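Local atomic coordinates of CELL WALL surface anchor family protein (Streptococcus pneumoniae, PDB entry 2WW8), a protein that serves as the adhesin of the pneumococcal pilus and, through an elongated multidomain body, probably recognises host cells. Residues T100-Q105 / T114-V119; F67-N72 / A89-I94. One frame throughout, in Å; residues are numbered along the deposited sequence.

Contacts 1 and 2 lie with their centres about 10 Å apart in a single prealbumin-like (CNA_B) domain. Contact 2 comes first along the chain and closes before contact 1 opens, strand 88-94 being followed directly by strand 97-105. The antiparallel sheet that holds strands 66-71, 97-105 and 116-121 is common to both: contact 1 is a pairing within it, whereas contact 2 packs strand 66-71 against strand 88-94 of the other sheet. E68 N approaches T102 O at 2.8 Å, a probable hydrogen bond joining the two contacts. Together they represent the two ways this sandwich coheres, laterally by backbone bonds and through its interior by apolar packing.

Contact 1 (T100-Q105 / T114-V119); sequences TLTEAQ and TKQWTV
The carbonyl oxygen L101 O is approached by three groups of Q116 and W117. W117 N donates a hydrogen bond to it at 2.9 Å, lying in the carbonyl plane; the CA-H of Q116 makes a longer contact; and the indole brings CE3 to within 3.3 Å of L101 O, which sits at the ring edge near its plane. The return bond of this antiparallel hydrogen-bonded pair, L101 N to W117 O at 2.8 Å, is almost straight (178° at the hydrogen), and the CA-H of T100 adds a weaker contact to W117 O. T100 and T118 form the next, non-hydrogen-bonded pair.

Both side chains of the central pair leave on the same face. L101 turns CG anti to its backbone N (chi1 -156°), and its CD1 touches W117 CE3 at 3.7 Å. Over one face of the indole, toward the rim, lies the aliphatic CG of K115. V119 extends the apolar surface, its CG2 reaching L101 CB at 4.2 Å. On the other face of the sheet, T100 CG2 lies against the Q116 side chain, crossing it obliquely. Where the strands part, a water accepts from E103 N and donates to K115 O at 2.6 Å, bridging the widening gap; E103 OE1 is held by S113 N.

The two strands form a beta hairpin, the N-to-C directions of segments 100-103 and 116-119 making an angle of 149°. Strand 97-105 is bonded along its other edge to strand 66-71, where L101 touches F67, while W117 and V119 continue onto V129 and T127 of strand 127-129.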
loop_
_atom_site.group_PDB
_atom_site.type_symbol
_atom_site.label_atom_id
_atom_site.label_comp_id
_atom_site.label_asym_id
_atom_site.label_seq_id
_atom_site.Cartn_x
_atom_site.Cartn_y
_atom_site.Cartn_z
ATOM N N THR A 100 49.999 0.416 -17.330
ATOM C CA THR A 100 51.146 0.445 -16.426
ATOM C C THR A 100 51.188 1.801 -15.725
ATOM O O THR A 100 51.068 2.855 -16.363
ATOM C CB THR A 100 52.502 0.072 -17.084
ATOM O OG1 THR A 100 52.354 -1.154 -17.806
ATOM C CG2 THR A 100 53.606 -0.130 -16.027
ATOM N N LEU A 101 51.302 1.710 -14.400
ATOM C CA LEU A 101 51.476 2.819 -13.460
ATOM C C LEU A 101 52.925 2.839 -12.965
ATOM O O LEU A 101 53.451 1.829 -12.467
ATOM C CB LEU A 101 50.557 2.644 -12.246
ATOM C CG LEU A 101 50.031 3.737 -11.297
ATOM C CD1 LEU A 101 50.396 3.368 -9.857
ATOM C CD2 LEU A 101 50.411 5.192 -11.574
ATOM N N THR A 102 53.549 4.006 -13.111
ATOM C CA THR A 102 54.947 4.242 -12.713
ATOM C C THR A 102 55.064 5.541 -11.917
ATOM O O THR A 102 54.386 6.545 -12.185
ATOM C CB THR A 102 55.916 4.358 -13.917
ATOM O OG1 THR A 102 55.311 5.184 -14.920
ATOM C CG2 THR A 102 56.279 2.995 -14.514
ATOM N N GLU A 103 55.935 5.492 -10.915
ATOM C CA GLU A 103 56.390 6.701 -10.247
ATOM C C GLU A 103 57.423 7.430 -11.145
ATOM O O GLU A 103 58.502 6.915 -11.434
ATOM C CB GLU A 103 56.934 6.341 -8.862
ATOM C CG GLU A 103 56.996 7.491 -7.875
ATOM C CD GLU A 103 57.944 7.191 -6.727
ATOM O OE1 GLU A 103 58.922 6.412 -6.943
ATOM O OE2 GLU A 103 57.728 7.729 -5.609
ATOM N N ALA A 104 57.073 8.622 -11.620
ATOM C CA ALA A 104 57.983 9.386 -12.460
ATOM C C ALA A 104 59.017 10.099 -11.571
ATOM O O ALA A 104 60.223 9.943 -11.765
ATOM C CB ALA A 104 57.208 10.362 -13.353
ATOM N N GLN A 105 58.546 10.868 -10.592
ATOM C CA GLN A 105 59.424 11.373 -9.539
ATOM C C GLN A 105 58.849 11.108 -8.135
ATOM O O GLN A 105 57.641 11.218 -7.943
ATOM C CB GLN A 105 59.797 12.842 -9.779
ATOM C CG GLN A 105 58.751 13.884 -9.424
ATOM C CD GLN A 105 59.286 15.301 -9.563
ATOM O OE1 GLN A 105 60.042 15.604 -10.483
ATOM N NE2 GLN A 105 58.883 16.183 -8.654
ATOM N N THR A 114 61.357 1.071 -7.434
ATOM C CA THR A 114 61.808 0.180 -8.509
ATOM C C THR A 114 60.640 -0.568 -9.169
ATOM O O THR A 114 60.840 -1.399 -10.061
ATOM C CB THR A 114 62.877 -0.830 -8.003
ATOM O OG1 THR A 114 62.568 -1.218 -6.657
ATOM C CG2 THR A 114 64.293 -0.232 -8.053
ATOM N N LYS A 115 59.418 -0.256 -8.735
ATOM C CA LYS A 115 58.236 -1.064 -9.037
ATOM C C LYS A 115 57.278 -0.368 -10.004
ATOM O O LYS A 115 56.996 0.832 -9.902
ATOM C CB LYS A 115 57.533 -1.474 -7.738
ATOM C CG LYS A 115 56.493 -2.592 -7.824
ATOM C CD LYS A 115 55.803 -2.739 -6.459
ATOM C CE LYS A 115 54.566 -3.640 -6.443
ATOM N NZ LYS A 115 54.777 -5.040 -6.888
ATOM N N GLN A 116 56.816 -1.164 -10.961
ATOM C CA GLN A 116 55.812 -0.761 -11.932
ATOM C C GLN A 116 54.534 -1.562 -11.678
ATOM O O GLN A 116 54.568 -2.791 -11.605
ATOM C CB GLN A 116 56.327 -1.075 -13.333
ATOM C CG GLN A 116 57.370 -0.129 -13.888
ATOM C CD GLN A 116 57.483 -0.283 -15.396
ATOM O OE1 GLN A 116 57.721 -1.383 -15.899
ATOM N NE2 GLN A 116 57.289 0.810 -16.126
ATOM N N TRP A 117 53.399 -0.886 -11.551
ATOM C CA TRP A 117 52.136 -1.591 -11.277
ATOM C C TRP A 117 51.252 -1.753 -12.505
ATOM O O TRP A 117 51.159 -0.854 -13.332
ATOM C CB TRP A 117 51.318 -0.859 -10.218
ATOM C CG TRP A 117 52.007 -0.724 -8.910
ATOM C CD1 TRP A 117 51.895 -1.554 -7.828
ATOM C CD2 TRP A 117 52.918 0.315 -8.533
ATOM N NE1 TRP A 117 52.684 -1.089 -6.801
ATOM C CE2 TRP A 117 53.323 0.054 -7.207
ATOM C CE3 TRP A 117 53.429 1.442 -9.189
ATOM C CZ2 TRP A 117 54.220 0.878 -6.522
ATOM C CZ3 TRP A 117 54.323 2.265 -8.507
ATOM C CH2 TRP A 117 54.709 1.977 -7.188
ATOM N N THR A 118 50.589 -2.899 -12.604
ATOM C CA THR A 118 49.572 -3.117 -13.632
ATOM C C THR A 118 48.163 -2.757 -13.134
ATOM O O THR A 118 47.753 -3.113 -12.030
ATOM C CB THR A 118 49.654 -4.566 -14.162
ATOM O OG1 THR A 118 50.969 -4.778 -14.682
ATOM C CG2 THR A 118 48.611 -4.870 -15.255
ATOM N N VAL A 119 47.437 -2.023 -13.965
ATOM C CA VAL A 119 46.107 -1.528 -13.624
ATOM C C VAL A 119 45.124 -1.883 -14.748
ATOM O O VAL A 119 45.125 -1.249 -15.816
ATOM C CB VAL A 119 46.098 0.007 -13.342
ATOM C CG1 VAL A 119 44.670 0.544 -13.141
ATOM C CG2 VAL A 119 46.991 0.366 -12.163
HETATM O O HOH W 1 57.457 3.373 -9.861
#

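Contact 2 (F67-N72 / A89-I94); sequences FELKNN and AIFSNI
F91 points its ring from strand 88-94 of the prealbumin-like (CNA_B) sandwich at L69 and F67 of strand 66-71, in the facing sheet. The strand segments 67-71 and 89-92 run nearly parallel, 19° apart, with axes 9.2 Å from each other at closest, a spacing bridged by side chains.

The far end of the F91 ring does most of the touching. Its CE1 meets L69 CB at 3.6 Å, and on the other side of the ring tip CE2 meets F67 CB at 3.8 Å, so the ring is lodged between the bases of two side chains that leave strand 66-71 on the same face. L69 and F91 pass each other in opposite directions, each reaching toward the strand from which the other comes. With its CG anti to the backbone N (chi1 -172°), L69 carries CD2 past the ring to I94, whose CG2 lies 3.9 Å from L69 CD2. I94 follows N93 in a G1 beta bulge where the chain turns a corner, yet its side chain still faces inward.

At the other end F67 meets A89, with CD2 of its ring 4.0 Å from A89 CB. This core is widened by V78, which touches both L69 and F91, by Y99, against which L69 and I94 pack, and by I52 beside F67. The carbonyl oxygen F67 O lies at the edge of the F91 ring, near its plane, 3.7 Å from F91 CZ.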
loop_
_atom_site.group_PDB
_atom_site.type_symbol
_atom_site.label_atom_id
_atom_site.label_comp_id
_atom_site.label_asym_id
_atom_site.label_seq_id
_atom_site.Cartn_x
_atom_site.Cartn_y
_atom_site.Cartn_z
ATOM N N PHE A 67 53.108 10.655 -10.684
ATOM C CA PHE A 67 52.781 9.359 -11.275
ATOM C C PHE A 67 52.360 9.397 -12.727
ATOM O O PHE A 67 51.820 10.391 -13.196
ATOM C CB PHE A 67 51.697 8.626 -10.458
ATOM C CG PHE A 67 52.154 8.235 -9.080
ATOM C CD1 PHE A 67 52.782 7.014 -8.862
ATOM C CD2 PHE A 67 51.986 9.113 -8.010
ATOM C CE1 PHE A 67 53.214 6.668 -7.591
ATOM C CE2 PHE A 67 52.414 8.780 -6.727
ATOM C CZ PHE A 67 53.036 7.555 -6.526
ATOM N N GLU A 68 52.586 8.277 -13.406
ATOM C CA GLU A 68 52.194 8.120 -14.800
ATOM C C GLU A 68 51.373 6.878 -15.103
ATOM O O GLU A 68 51.747 5.762 -14.744
ATOM C CB GLU A 68 53.408 8.205 -15.729
ATOM C CG GLU A 68 54.012 9.601 -15.600
ATOM C CD GLU A 68 54.951 10.008 -16.722
ATOM O OE1 GLU A 68 55.356 9.140 -17.535
ATOM O OE2 GLU A 68 55.266 11.221 -16.761
ATOM N N LEU A 69 50.253 7.106 -15.779
ATOM C CA LEU A 69 49.387 6.017 -16.209
ATOM C C LEU A 69 49.354 5.940 -17.734
ATOM O O LEU A 69 48.920 6.881 -18.421
ATOM C CB LEU A 69 47.974 6.179 -15.634
ATOM C CG LEU A 69 47.007 5.013 -15.856
ATOM C CD1 LEU A 69 47.428 3.752 -15.093
ATOM C CD2 LEU A 69 45.573 5.463 -15.527
ATOM N N LYS A 70 49.829 4.817 -18.259
ATOM C CA LYS A 70 49.897 4.703 -19.707
ATOM C C LYS A 70 49.183 3.452 -20.202
ATOM O O LYS A 70 49.374 2.336 -19.694
ATOM C CB LYS A 70 51.314 4.914 -20.296
ATOM C CG LYS A 70 52.249 3.706 -20.324
ATOM C CD LYS A 70 53.152 3.707 -21.561
ATOM C CE LYS A 70 54.227 2.623 -21.453
ATOM N NZ LYS A 70 55.540 3.196 -21.016
ATOM N N ASN A 71 48.343 3.704 -21.200
ATOM C CA ASN A 71 47.588 2.666 -21.851
ATOM C C ASN A 71 48.452 1.710 -22.671
ATOM O O ASN A 71 49.064 2.105 -23.660
ATOM C CB ASN A 71 46.489 3.312 -22.688
ATOM C CG ASN A 71 45.352 2.366 -22.936
ATOM O OD1 ASN A 71 45.516 1.337 -23.601
ATOM N ND2 ASN A 71 44.196 2.685 -22.364
ATOM N N ASN A 72 48.487 0.451 -22.242
ATOM C CA ASN A 72 49.240 -0.626 -22.890
ATOM C C ASN A 72 48.764 -1.144 -24.255
ATOM O O ASN A 72 49.288 -2.150 -24.746
ATOM C CB ASN A 72 49.372 -1.828 -21.946
ATOM C CG ASN A 72 50.124 -1.499 -20.674
ATOM O OD1 ASN A 72 50.663 -0.398 -20.503
ATOM N ND2 ASN A 72 50.157 -2.468 -19.764
ATOM N N ALA A 89 47.318 11.057 -4.788
ATOM C CA ALA A 89 47.297 11.263 -6.237
ATOM C C ALA A 89 46.188 10.436 -6.906
ATOM O O ALA A 89 46.168 9.215 -6.808
ATOM C CB ALA A 89 48.648 10.959 -6.858
ATOM N N ILE A 90 45.273 11.111 -7.596
ATOM C CA ILE A 90 44.026 10.493 -8.042
ATOM C C ILE A 90 43.974 10.450 -9.566
ATOM O O ILE A 90 44.021 11.502 -10.190
ATOM C CB ILE A 90 42.815 11.326 -7.545
ATOM C CG1 ILE A 90 42.933 11.658 -6.053
ATOM C CG2 ILE A 90 41.497 10.624 -7.861
ATOM C CD1 ILE A 90 42.215 12.928 -5.663
ATOM N N PHE A 91 43.883 9.261 -10.154
ATOM C CA PHE A 91 43.487 9.099 -11.555
ATOM C C PHE A 91 41.987 8.786 -11.735
ATOM O O PHE A 91 41.506 7.744 -11.287
ATOM C CB PHE A 91 44.307 7.992 -12.221
ATOM C CG PHE A 91 45.774 8.300 -12.348
ATOM C CD1 PHE A 91 46.270 8.850 -13.523
ATOM C CD2 PHE A 91 46.651 8.038 -11.297
ATOM C CE1 PHE A 91 47.622 9.138 -13.652
ATOM C CE2 PHE A 91 48.010 8.319 -11.408
ATOM C CZ PHE A 91 48.500 8.870 -12.590
ATOM N N SER A 92 41.255 9.671 -12.410
ATOM C CA SER A 92 39.811 9.546 -12.645
ATOM C C SER A 92 39.503 9.116 -14.083
ATOM O O SER A 92 40.404 9.063 -14.918
ATOM C CB SER A 92 39.169 10.918 -12.446
ATOM O OG SER A 92 39.331 11.350 -11.111
ATOM N N ASN A 93 38.249 8.813 -14.404
ATOM C CA ASN A 93 37.855 8.668 -15.801
ATOM C C ASN A 93 38.712 7.776 -16.700
ATOM O O ASN A 93 39.002 8.090 -17.861
ATOM C CB ASN A 93 37.711 10.055 -16.408
ATOM C CG ASN A 93 36.599 10.816 -15.753
ATOM O OD1 ASN A 93 36.695 11.210 -14.592
ATOM N ND2 ASN A 93 35.507 10.993 -16.484
ATOM N N ILE A 94 39.104 6.638 -16.137
ATOM C CA ILE A 94 40.005 5.722 -16.810
ATOM C C ILE A 94 39.158 4.772 -17.644
ATOM O O ILE A 94 38.174 4.194 -17.177
ATOM C CB ILE A 94 40.927 4.980 -15.811
ATOM C CG1 ILE A 94 41.540 5.951 -14.792
ATOM C CG2 ILE A 94 41.988 4.173 -16.554
ATOM C CD1 ILE A 94 41.990 5.301 -13.485
#